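Local coordinates for protein mercuric reductase (Metallosphaera sedula, PDB 4YWO) that probably reduces mercuric ion to elemental mercury with NADPH, working as a homodimer that carries FAD, at residues I174-V179 against V256-I261; A278-N283 against L294-P299; G366-R371 against V394-R399; S377-E382 against H435-I440. All blocks are in the same frame, centred on the assembly; numbering follows the deposited sequence.

Contact 1: residues I174-V179 against V256-I261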
# COMPACT_ATOMS: atom_id res chain seq x y z
N ILE A 174 -21.76 -25.98 5.75
CA ILE A 174 -22.45 -26.24 4.50
C ILE A 174 -21.53 -26.67 3.41
O ILE A 174 -20.29 -26.38 3.47
CB ILE A 174 -23.30 -25.00 4.04
CG1 ILE A 174 -22.39 -23.85 3.64
CG2 ILE A 174 -24.24 -24.51 5.13
CD1 ILE A 174 -23.07 -22.61 3.13
N ASP A 175 -22.05 -27.37 2.42
CA ASP A 175 -21.29 -27.75 1.22
C ASP A 175 -21.46 -26.92 -0.02
O ASP A 175 -20.65 -27.04 -0.94
CB ASP A 175 -21.62 -29.18 0.78
CG ASP A 175 -21.36 -30.21 1.89
OD1 ASP A 175 -20.44 -30.01 2.74
OD2 ASP A 175 -22.08 -31.22 1.91
N SER A 176 -22.56 -26.17 -0.13
CA SER A 176 -22.92 -25.44 -1.32
C SER A 176 -23.66 -24.20 -0.88
O SER A 176 -24.38 -24.20 0.10
CB SER A 176 -23.66 -26.27 -2.35
OG SER A 176 -24.83 -26.79 -1.70
N LEU A 177 -23.51 -23.11 -1.64
CA LEU A 177 -24.04 -21.80 -1.38
C LEU A 177 -24.46 -21.12 -2.66
O LEU A 177 -23.70 -21.06 -3.62
CB LEU A 177 -23.02 -20.92 -0.61
CG LEU A 177 -23.48 -19.55 -0.23
CD1 LEU A 177 -24.54 -19.59 0.86
CD2 LEU A 177 -22.32 -18.71 0.29
N ALA A 178 -25.71 -20.65 -2.71
CA ALA A 178 -26.16 -19.78 -3.78
C ALA A 178 -26.22 -18.36 -3.29
O ALA A 178 -26.91 -18.02 -2.35
CB ALA A 178 -27.51 -20.23 -4.36
N VAL A 179 -25.42 -17.49 -3.96
CA VAL A 179 -25.33 -16.04 -3.61
C VAL A 179 -26.16 -15.23 -4.56
O VAL A 179 -25.95 -15.32 -5.77
CB VAL A 179 -23.82 -15.55 -3.65
CG1 VAL A 179 -23.79 -14.07 -3.38
CG2 VAL A 179 -22.99 -16.38 -2.74
N VAL A 256 -30.94 -23.84 -9.52
CA VAL A 256 -29.69 -23.94 -8.82
C VAL A 256 -30.00 -24.46 -7.43
O VAL A 256 -30.69 -23.82 -6.69
CB VAL A 256 -29.05 -22.52 -8.79
CG1 VAL A 256 -27.79 -22.59 -7.97
CG2 VAL A 256 -28.82 -22.03 -10.24
N GLU A 257 -29.46 -25.59 -7.04
CA GLU A 257 -29.77 -26.15 -5.76
C GLU A 257 -28.57 -25.97 -4.87
O GLU A 257 -27.48 -26.19 -5.32
CB GLU A 257 -30.12 -27.63 -5.85
CG GLU A 257 -30.70 -28.15 -4.52
CD GLU A 257 -31.47 -29.49 -4.66
OE1 GLU A 257 -31.54 -30.01 -5.80
OE2 GLU A 257 -31.98 -30.02 -3.63
N ALA A 258 -28.76 -25.63 -3.62
CA ALA A 258 -27.67 -25.43 -2.71
C ALA A 258 -28.12 -25.66 -1.33
O ALA A 258 -29.34 -25.54 -1.04
CB ALA A 258 -27.16 -23.97 -2.84
N ASP A 259 -27.21 -25.88 -0.42
CA ASP A 259 -27.52 -26.02 0.98
C ASP A 259 -28.09 -24.77 1.63
O ASP A 259 -28.90 -24.83 2.55
CB ASP A 259 -26.31 -26.45 1.84
CG ASP A 259 -25.84 -27.82 1.55
OD1 ASP A 259 -26.67 -28.59 0.98
OD2 ASP A 259 -24.63 -28.14 1.83
N GLU A 260 -27.61 -23.57 1.16
CA GLU A 260 -28.00 -22.38 1.74
C GLU A 260 -28.01 -21.30 0.63
O GLU A 260 -27.39 -21.48 -0.41
CB GLU A 260 -27.00 -22.04 2.84
CG GLU A 260 -27.42 -20.92 3.79
CD GLU A 260 -28.87 -21.10 4.26
OE1 GLU A 260 -29.07 -21.83 5.26
OE2 GLU A 260 -29.79 -20.52 3.63
N ILE A 261 -28.76 -20.24 0.91
CA ILE A 261 -28.89 -19.05 0.10
C ILE A 261 -28.37 -17.85 0.90
O ILE A 261 -28.69 -17.67 2.06
CB ILE A 261 -30.33 -18.81 -0.34
CG1 ILE A 261 -30.78 -19.92 -1.30
CG2 ILE A 261 -30.47 -17.50 -1.05
CD1 ILE A 261 -32.35 -19.88 -1.33
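Ala178 and Glu260 meet through their backbones: Ala178 N donates to Glu260 O over 3.0 Å, almost straight at 172°. One step further, Ile261 CA lies 3.3 Å from Ala178 O in a CA-H...O contact, and Ala178 pairs with Ile261 in a parallel bridge. The methyl of Ala178 is packed against small and branched neighbours, with Ala258 CB at 4.1 Å and Val256 CG1 and Ile261 CG1 a little beyond. Strand 176-180 is thereby joined to strand 260-263, an edge strand of a four-stranded parallel sheet in the order 231-233, 199-203, 176-180, 260-263. That sheet and the antiparallel one ending in strand 254-258 together resemble the NADPH-binding domain of this reductase family, and Asp259 carries the chain from one sheet into the other. Toward Ser176 the pairing loosens: Ser176 O receives only weak bonds from the amides of Asp259 and Glu260. The side chain makes up for this, since OG sits between its own N and carbonyl carbon (chi1 57°) and accepts from Asp259 N at 2.9 Å. On the solvent side, Asp259 OD2 turns its anti lone pair to Asp175 N, 2.8 Å away. The two aspartates then stand close, Asp175 OD2 4.0 Å from Asp259 OD2, which would probably disfavour two full charges there. Glu260 CB touches Ile174 CD1, while its buried carboxylate bends away to salt bridges with Lys247 and Arg172 and accepts from Ile261 N.

Contact 2: residues A278-N283 against L294-P299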
# COMPACT_ATOMS: atom_id res chain seq x y z
N ALA A 278 -41.03 15.33 11.65
CA ALA A 278 -39.95 16.26 11.89
C ALA A 278 -39.70 17.12 10.62
O ALA A 278 -38.74 17.90 10.63
CB ALA A 278 -38.69 15.49 12.25
N GLY A 279 -40.43 16.90 9.54
CA GLY A 279 -40.26 17.64 8.31
C GLY A 279 -39.04 17.16 7.48
O GLY A 279 -38.46 17.92 6.76
N VAL A 280 -38.65 15.91 7.68
CA VAL A 280 -37.49 15.34 6.95
C VAL A 280 -38.05 14.47 5.85
O VAL A 280 -39.01 13.74 6.05
CB VAL A 280 -36.63 14.53 7.93
CG1 VAL A 280 -35.52 13.77 7.19
CG2 VAL A 280 -36.05 15.41 9.01
N ARG A 281 -37.44 14.56 4.67
CA ARG A 281 -37.87 13.85 3.49
C ARG A 281 -36.87 12.79 3.02
O ARG A 281 -35.72 12.76 3.51
CB ARG A 281 -38.07 14.86 2.34
CG ARG A 281 -39.17 15.90 2.67
CD ARG A 281 -39.17 17.12 1.75
NE ARG A 281 -39.04 16.70 0.37
CZ ARG A 281 -38.31 17.33 -0.57
NH1 ARG A 281 -37.61 18.44 -0.29
NH2 ARG A 281 -38.25 16.81 -1.81
N LEU A 282 -37.29 11.95 2.11
CA LEU A 282 -36.45 10.91 1.56
C LEU A 282 -35.99 11.28 0.17
O LEU A 282 -36.64 12.09 -0.49
CB LEU A 282 -37.18 9.60 1.47
CG LEU A 282 -37.67 9.02 2.78
CD1 LEU A 282 -38.33 7.68 2.60
CD2 LEU A 282 -36.53 8.89 3.83
N ASN A 283 -34.81 10.82 -0.22
CA ASN A 283 -34.30 11.05 -1.58
C ASN A 283 -34.75 9.95 -2.46
O ASN A 283 -35.41 8.99 -2.06
CB ASN A 283 -32.77 11.21 -1.60
CG ASN A 283 -32.05 10.00 -1.03
OD1 ASN A 283 -32.45 8.87 -1.24
ND2 ASN A 283 -31.00 10.27 -0.28
N LEU A 294 -25.00 18.28 4.64
CA LEU A 294 -25.59 17.11 5.35
C LEU A 294 -26.85 17.53 6.09
O LEU A 294 -27.31 16.86 7.05
CB LEU A 294 -24.59 16.49 6.33
CG LEU A 294 -23.33 15.98 5.56
CD1 LEU A 294 -22.29 15.36 6.47
CD2 LEU A 294 -23.75 15.00 4.47
N ARG A 295 -27.34 18.70 5.75
CA ARG A 295 -28.56 19.26 6.40
C ARG A 295 -29.80 18.81 5.72
O ARG A 295 -29.95 18.83 4.48
CB ARG A 295 -28.43 20.81 6.37
CG ARG A 295 -29.39 21.56 7.29
CD ARG A 295 -29.16 23.12 7.11
NE ARG A 295 -27.76 23.47 7.46
CZ ARG A 295 -26.73 23.76 6.59
NH1 ARG A 295 -26.91 23.74 5.28
NH2 ARG A 295 -25.54 24.03 7.04
N THR A 296 -30.83 18.38 6.49
CA THR A 296 -32.07 17.93 5.90
C THR A 296 -32.97 19.18 5.57
O THR A 296 -32.58 20.29 5.84
CB THR A 296 -32.92 17.04 6.90
OG1 THR A 296 -33.39 17.78 8.05
CG2 THR A 296 -32.13 15.81 7.37
N ASP A 297 -34.19 18.91 5.16
CA ASP A 297 -35.24 20.01 5.02
C ASP A 297 -35.62 20.70 6.31
O ASP A 297 -36.04 21.88 6.27
CB ASP A 297 -36.46 19.46 4.28
CG ASP A 297 -36.12 19.12 2.84
OD1 ASP A 297 -36.06 20.06 2.03
OD2 ASP A 297 -35.89 17.97 2.47
N ASN A 298 -35.40 20.06 7.47
CA ASN A 298 -35.48 20.70 8.75
C ASN A 298 -34.15 21.21 9.07
O ASN A 298 -33.21 20.44 9.23
CB ASN A 298 -35.95 19.71 9.80
CG ASN A 298 -35.99 20.26 11.17
OD1 ASN A 298 -35.29 21.20 11.59
ND2 ASN A 298 -36.82 19.60 12.00
N PRO A 299 -33.95 22.54 9.12
CA PRO A 299 -32.58 23.05 9.27
C PRO A 299 -31.89 22.78 10.58
O PRO A 299 -30.68 23.03 10.71
CB PRO A 299 -32.76 24.62 9.05
CG PRO A 299 -34.15 24.82 9.61
CD PRO A 299 -34.97 23.65 9.19
O HOH W 1 -34.99 16.24 4.19
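Within the long connection between strands 267-269 and 301-303, which leads back into the parallel sheet of the FAD-binding part, Ala278 and Asn298 hold two irregular segments together. Asn298 ND2 donates to Ala278 O at 2.9 Å, in the carbonyl plane and near the plane of its own amide. Its CG lies anti to the backbone N (chi1 177°), which carries the amide across to the other segment; there ND2 also bonds Pro125 O, and OD1 takes His300 N. Next to it Val280 lays its two methyls against Thr296, CG2 3.7 Å from OG1 and CG1 4.0 Å from the threonine CG2. Ile301 and Ile288 line this buried patch, and Ile301 O is the partner of Thr296 OG1 beyond the contact. Further along, the exposed Arg281 bends at chi3 (45°) to bring NH1 to the Asp297 carboxylate, 3.2 Å from OD1. The salt bridge is loosely made: both of its hydrogen bonds are weak, and the guanidinium and carboxylate planes stand 41° apart. A water is held more closely, accepting from Arg281 N and Asp297 N and donating to Asp297 OD2 at 2.6 Å, so it ties the two backbones where they do not bond directly.

Contact 3: residues G366-R371 against V394-R399; sequences GEVEAR and VTMNGR
Gly366 lays its bare CA against Met396 SD, 3.5 Å away. Glu367 follows with bonds from both backbone groups: its O accepts from Asn397 N at 2.8 Å, and its N donates to Asn397 OD1 at 3.1 Å in one of the two conformers of that asparagine. Asn397 holds the first central position of a type I' turn, Met396 to Arg399, which links strands 390-396 and 399-407 as a beta hairpin. A water joins Glu367 O, Thr395 OG1 and Gly398 N. Val368, in a non-hydrogen-bonded pair with Met396, sends CG1 to Val394 CG1 (4.1 Å) and CG2 to Met396 SD (3.9 Å), the methionine reaching it by bends at chi2 and chi3. Glu369 and Thr395 form the hydrogen-bonded pair, with Thr395 N to Glu369 O the straighter bond at 172°; the Glu369 carboxylate turns to Arg452 and Arg371. Ala370 sets its methyl beside Val394 CG2. The valines, Ala370 and Met396 thus make an apolar face, covered in part by helix 358-362, whereas Glu369 and Thr395 lie on the other face beside Phe451. The edge strand 368-374 of the dimerisation domain is therefore held by regular backbone bonds, with polar and apolar side chains sorted to separate faces.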
# COMPACT_ATOMS: atom_id res chain seq x y z
N GLY A 366 -15.21 19.25 -20.46
CA GLY A 366 -13.81 19.29 -20.11
C GLY A 366 -13.03 18.35 -21.00
O GLY A 366 -13.59 17.57 -21.72
N GLU A 367 -11.73 18.51 -21.01
CA GLU A 367 -10.86 17.70 -21.84
C GLU A 367 -10.50 16.42 -21.01
O GLU A 367 -9.81 16.57 -20.00
CB GLU A 367 -9.57 18.45 -22.17
CG GLU A 367 -9.74 19.66 -23.11
CD GLU A 367 -8.45 20.04 -23.83
OE1 GLU A 367 -8.48 20.98 -24.67
OE2 GLU A 367 -7.40 19.40 -23.58
N VAL A 368 -10.95 15.25 -21.47
CA VAL A 368 -10.72 14.00 -20.67
C VAL A 368 -9.67 13.15 -21.33
O VAL A 368 -9.72 12.97 -22.53
CB VAL A 368 -12.03 13.29 -20.43
CG1 VAL A 368 -11.84 11.89 -19.76
CG2 VAL A 368 -12.95 14.10 -19.59
N GLU A 369 -8.67 12.64 -20.57
CA GLU A 369 -7.80 11.59 -21.03
C GLU A 369 -7.86 10.39 -20.06
O GLU A 369 -8.14 10.58 -18.86
CB GLU A 369 -6.39 12.06 -21.20
CG GLU A 369 -6.18 13.25 -22.15
CD GLU A 369 -4.70 13.56 -22.37
OE1 GLU A 369 -4.23 14.62 -21.86
OE2 GLU A 369 -3.98 12.74 -23.00
N ALA A 370 -7.57 9.25 -20.56
CA ALA A 370 -7.51 8.06 -19.70
C ALA A 370 -6.45 7.11 -20.20
O ALA A 370 -6.23 7.00 -21.44
CB ALA A 370 -8.84 7.38 -19.65
N ARG A 371 -5.81 6.33 -19.31
CA ARG A 371 -4.87 5.33 -19.71
C ARG A 371 -5.07 4.13 -18.80
O ARG A 371 -5.42 4.27 -17.59
CB ARG A 371 -3.42 5.77 -19.64
CG ARG A 371 -2.98 6.94 -20.49
CD ARG A 371 -2.95 6.50 -21.96
NE ARG A 371 -2.52 7.62 -22.84
CZ ARG A 371 -3.29 8.59 -23.27
NH1 ARG A 371 -4.56 8.64 -23.09
NH2 ARG A 371 -2.76 9.54 -24.05
N VAL A 394 -7.74 8.47 -14.89
CA VAL A 394 -8.57 9.37 -15.65
C VAL A 394 -8.26 10.81 -15.30
O VAL A 394 -8.15 11.14 -14.11
CB VAL A 394 -10.05 9.13 -15.37
CG1 VAL A 394 -10.95 10.04 -16.18
CG2 VAL A 394 -10.48 7.67 -15.49
N THR A 395 -8.03 11.67 -16.31
CA THR A 395 -7.70 13.10 -16.00
C THR A 395 -8.76 13.96 -16.65
O THR A 395 -9.35 13.59 -17.65
CB THR A 395 -6.32 13.59 -16.47
OG1 THR A 395 -6.27 13.49 -17.94
CG2 THR A 395 -5.18 12.73 -15.87
N MET A 396 -9.04 15.14 -16.06
CA MET A 396 -10.03 16.09 -16.63
C MET A 396 -9.29 17.43 -16.53
O MET A 396 -8.85 17.83 -15.46
CB MET A 396 -11.31 16.03 -15.81
CG MET A 396 -12.12 17.34 -15.78
SD MET A 396 -12.91 17.27 -17.36
CE MET A 396 -14.33 16.36 -16.67
N ASN A 397 -9.09 18.06 -17.69
CA ASN A 397 -8.32 19.30 -17.77
C ASN A 397 -6.94 19.22 -17.16
O ASN A 397 -6.43 20.16 -16.53
CB ASN A 397 -9.18 20.44 -17.23
CG ASN A 397 -10.26 20.74 -18.20
OD1 ASN A 397 -10.00 20.58 -19.39
ND2 ASN A 397 -11.50 21.00 -17.75
N GLY A 398 -6.33 18.05 -17.29
CA GLY A 398 -5.01 17.77 -16.89
C GLY A 398 -4.87 17.40 -15.40
O GLY A 398 -3.80 17.12 -14.99
N ARG A 399 -5.97 17.37 -14.70
CA ARG A 399 -5.91 16.94 -13.22
C ARG A 399 -6.44 15.52 -13.11
O ARG A 399 -7.44 15.14 -13.72
CB ARG A 399 -6.67 17.87 -12.34
CG ARG A 399 -6.26 19.32 -12.50
CD ARG A 399 -6.94 20.16 -11.44
NE ARG A 399 -6.61 21.60 -11.61
CZ ARG A 399 -7.12 22.36 -12.54
NH1 ARG A 399 -8.07 21.92 -13.37
NH2 ARG A 399 -6.78 23.66 -12.56
O HOH W 2 -7.12 15.76 -19.12

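Contact 4: residues S377-E382 against H435-I440; sequences SVAKAE and HMFPTI. With FAD (flavin-adenine dinucleotide), chain B.
The backbone of helix 379-383 comes nearest the extended loop 435-440 where Lys380 CA stands 5.0 Å from Pro438 CA, just after a cis peptide bond between Phe437 and Pro438. Lys380 curls over the loop, bent at chi2 (56°) and again at chi4, and NZ donates to Pro438 O at 2.9 Å. The same residue's N donates to a water that in turn donates to Thr439 O, so the first turn of the helix holds two successive loop carbonyls, one directly and one through water. Beside it Ala379 CB touches the far end of the Phe437 ring, 3.6 Å from CE1, while Pro438 CB rests over the centre of one ring face, 3.7 Å above the plane. This loop belongs to the dimerisation domain, which in this family completes the active site of the partner subunit: Phe437 O accepts from N3 of the FAD bound to the second subunit at 2.8 Å, and Met436 CE lies 3.5 Å from that same N3. Within the loop, Thr439 OG1 donates to Met436 O over 2.7 Å, in the carbonyl plane, bracing the cis bend. Thr439 N meets Glu442 OE2 as helix 442-449 begins. On the side away from the flavin, Ile440 points CD1 at the helix, 3.6 Å from Ala381 N and against the Ala381 methyl; its own N bonds Glu412 of the second subunit.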
# COMPACT_ATOMS: atom_id res chain seq x y z
N SER A 377 2.84 -5.63 -16.38
CA SER A 377 3.94 -4.67 -16.67
C SER A 377 4.61 -4.13 -15.38
O SER A 377 5.60 -3.37 -15.50
CB SER A 377 3.46 -3.43 -17.37
OG SER A 377 3.11 -3.82 -18.75
N VAL A 378 4.09 -4.46 -14.21
CA VAL A 378 4.61 -3.88 -12.97
C VAL A 378 5.62 -4.83 -12.36
O VAL A 378 5.26 -6.01 -12.08
CB VAL A 378 3.40 -3.60 -12.03
CG1 VAL A 378 3.83 -3.05 -10.69
CG2 VAL A 378 2.48 -2.57 -12.68
N ALA A 379 6.89 -4.43 -12.15
CA ALA A 379 7.88 -5.39 -11.71
C ALA A 379 7.46 -6.13 -10.48
O ALA A 379 7.61 -7.31 -10.41
CB ALA A 379 9.22 -4.70 -11.39
N LYS A 380 6.94 -5.41 -9.46
CA LYS A 380 6.66 -6.12 -8.24
C LYS A 380 5.59 -7.21 -8.44
O LYS A 380 5.60 -8.24 -7.83
CB LYS A 380 6.21 -5.13 -7.11
CG LYS A 380 6.04 -5.79 -5.75
CD LYS A 380 7.34 -6.51 -5.32
CE LYS A 380 7.52 -6.88 -3.87
NZ LYS A 380 7.65 -5.66 -3.01
N ALA A 381 4.62 -6.93 -9.30
CA ALA A 381 3.54 -7.91 -9.59
C ALA A 381 4.12 -9.18 -10.23
O ALA A 381 3.74 -10.32 -9.88
CB ALA A 381 2.47 -7.30 -10.48
N GLU A 382 5.17 -9.04 -11.06
CA GLU A 382 5.89 -10.18 -11.58
C GLU A 382 6.66 -10.94 -10.50
O GLU A 382 6.61 -12.20 -10.39
CB GLU A 382 6.81 -9.67 -12.73
CG GLU A 382 6.08 -8.93 -13.85
CD GLU A 382 6.94 -8.15 -14.89
OE1 GLU A 382 7.98 -8.74 -15.26
OE2 GLU A 382 6.58 -6.96 -15.27
N HIS A 435 8.94 7.18 -6.44
CA HIS A 435 8.31 6.08 -5.69
C HIS A 435 9.40 5.09 -5.20
O HIS A 435 10.60 5.40 -5.27
CB HIS A 435 7.23 5.43 -6.57
CG HIS A 435 5.98 6.25 -6.61
ND1 HIS A 435 5.97 7.54 -7.10
CD2 HIS A 435 4.73 6.01 -6.13
CE1 HIS A 435 4.76 8.04 -6.95
NE2 HIS A 435 3.98 7.12 -6.40
N MET A 436 9.00 4.01 -4.56
CA MET A 436 9.93 2.97 -4.15
C MET A 436 9.85 1.83 -5.14
O MET A 436 8.74 1.32 -5.46
CB MET A 436 9.63 2.46 -2.75
CG MET A 436 10.61 1.45 -2.30
SD MET A 436 12.25 2.25 -1.94
CE MET A 436 13.29 0.96 -1.99
N PHE A 437 11.01 1.41 -5.63
CA PHE A 437 11.07 0.19 -6.48
C PHE A 437 11.51 -0.99 -5.66
O PHE A 437 12.48 -0.81 -4.83
CB PHE A 437 12.10 0.41 -7.62
CG PHE A 437 12.11 -0.72 -8.59
CD1 PHE A 437 11.19 -0.82 -9.61
CD2 PHE A 437 13.05 -1.61 -8.48
CE1 PHE A 437 11.26 -1.90 -10.49
CE2 PHE A 437 13.16 -2.69 -9.37
CZ PHE A 437 12.27 -2.83 -10.38
N PRO A 438 10.93 -2.20 -5.78
CA PRO A 438 9.75 -2.53 -6.62
C PRO A 438 8.57 -2.62 -5.64
O PRO A 438 8.58 -3.44 -4.67
CB PRO A 438 10.12 -3.88 -7.20
CG PRO A 438 11.03 -4.49 -6.15
CD PRO A 438 11.60 -3.40 -5.30
N THR A 439 7.54 -1.84 -5.91
CA THR A 439 6.26 -1.86 -5.17
C THR A 439 5.13 -1.94 -6.14
O THR A 439 5.25 -1.52 -7.29
CB THR A 439 6.08 -0.64 -4.24
OG1 THR A 439 6.15 0.63 -4.96
CG2 THR A 439 7.13 -0.68 -3.11
N ILE A 440 3.99 -2.39 -5.65
CA ILE A 440 2.74 -2.26 -6.49
C ILE A 440 2.35 -0.80 -6.69
O ILE A 440 1.92 -0.43 -7.77
CB ILE A 440 1.63 -3.12 -5.89
CG1 ILE A 440 2.02 -4.64 -5.81
CG2 ILE A 440 0.31 -2.93 -6.73
CD1 ILE A 440 2.19 -5.29 -7.14
PA FAD B . 24.59 0.50 -11.88
O1A FAD B . 23.28 -0.10 -12.32
O2A FAD B . 25.63 -0.36 -11.21
O5B FAD B . 25.27 1.20 -13.16
C5B FAD B . 26.63 0.93 -13.50
C4B FAD B . 26.69 0.17 -14.81
O4B FAD B . 27.56 0.84 -15.72
C3B FAD B . 27.21 -1.24 -14.61
O3B FAD B . 26.23 -2.20 -15.02
C2B FAD B . 28.46 -1.36 -15.47
O2B FAD B . 28.28 -2.40 -16.44
C1B FAD B . 28.63 -0.02 -16.16
N9A FAD B . 29.93 0.58 -15.78
C8A FAD B . 30.39 0.75 -14.53
N7A FAD B . 31.62 1.32 -14.53
C5A FAD B . 31.97 1.52 -15.81
C6A FAD B . 33.14 2.09 -16.52
N6A FAD B . 34.21 2.57 -15.83
N1A FAD B . 33.11 2.12 -17.87
C2A FAD B . 32.05 1.65 -18.56
N3A FAD B . 30.95 1.12 -17.98
C4A FAD B . 30.86 1.03 -16.63
N1 FAD B . 17.31 -0.28 -4.66
C2 FAD B . 15.97 -0.11 -4.52
O2 FAD B . 15.48 1.01 -4.80
N3 FAD B . 15.16 -1.09 -4.09
C4 FAD B . 15.61 -2.30 -3.77
O4 FAD B . 14.82 -3.19 -3.38
C4X FAD B . 17.06 -2.58 -3.90
N5 FAD B . 17.59 -3.78 -3.59
C5X FAD B . 18.92 -4.00 -3.72
C6 FAD B . 19.45 -5.24 -3.40
C7 FAD B . 20.82 -5.47 -3.53
C7M FAD B . 21.39 -6.82 -3.18
C8 FAD B . 21.72 -4.39 -4.00
C8M FAD B . 23.19 -4.64 -4.14
C9 FAD B . 21.19 -3.14 -4.32
C9A FAD B . 19.83 -2.91 -4.20
N10 FAD B . 19.29 -1.65 -4.52
C10 FAD B . 17.90 -1.46 -4.37
C1' FAD B . 20.15 -0.56 -4.99
C2' FAD B . 20.01 -0.42 -6.50
O2' FAD B . 20.21 -1.69 -7.12
C3' FAD B . 21.02 0.58 -7.05
O3' FAD B . 20.93 1.81 -6.31
C4' FAD B . 20.77 0.86 -8.53
O4' FAD B . 21.05 -0.32 -9.28
C5' FAD B . 21.64 2.00 -9.03
O5' FAD B . 21.82 1.88 -10.44
P FAD B . 22.99 2.69 -11.18
O1P FAD B . 22.70 2.68 -12.67
O2P FAD B . 23.21 4.00 -10.46
O3P FAD B . 24.28 1.75 -10.92
O HOH W 3 7.16 -2.52 -9.19

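Overall arrangement
Contacts 1 and 4 are mostly buried, whereas contacts 2 and 3 reach the surface. Contacts 1 and 2 both lie in the nucleotide-binding part of the chain, yet their centres are 42 Å apart: the former adds an edge strand to a parallel sheet, the latter joins two parts of one irregular connection by side-chain amide, salt bridge and water. Contacts 3 and 4 both lie in the dimerisation domain, about 11 Å apart at their nearest atoms, and their segments alternate along the chain, since helix 379-383 lies between the paired strands 368-374 and 390-396. Antiparallel backbone pairing dominates contact 3; at contact 4 a lysine and a water hold a loop that faces the second subunit and its FAD.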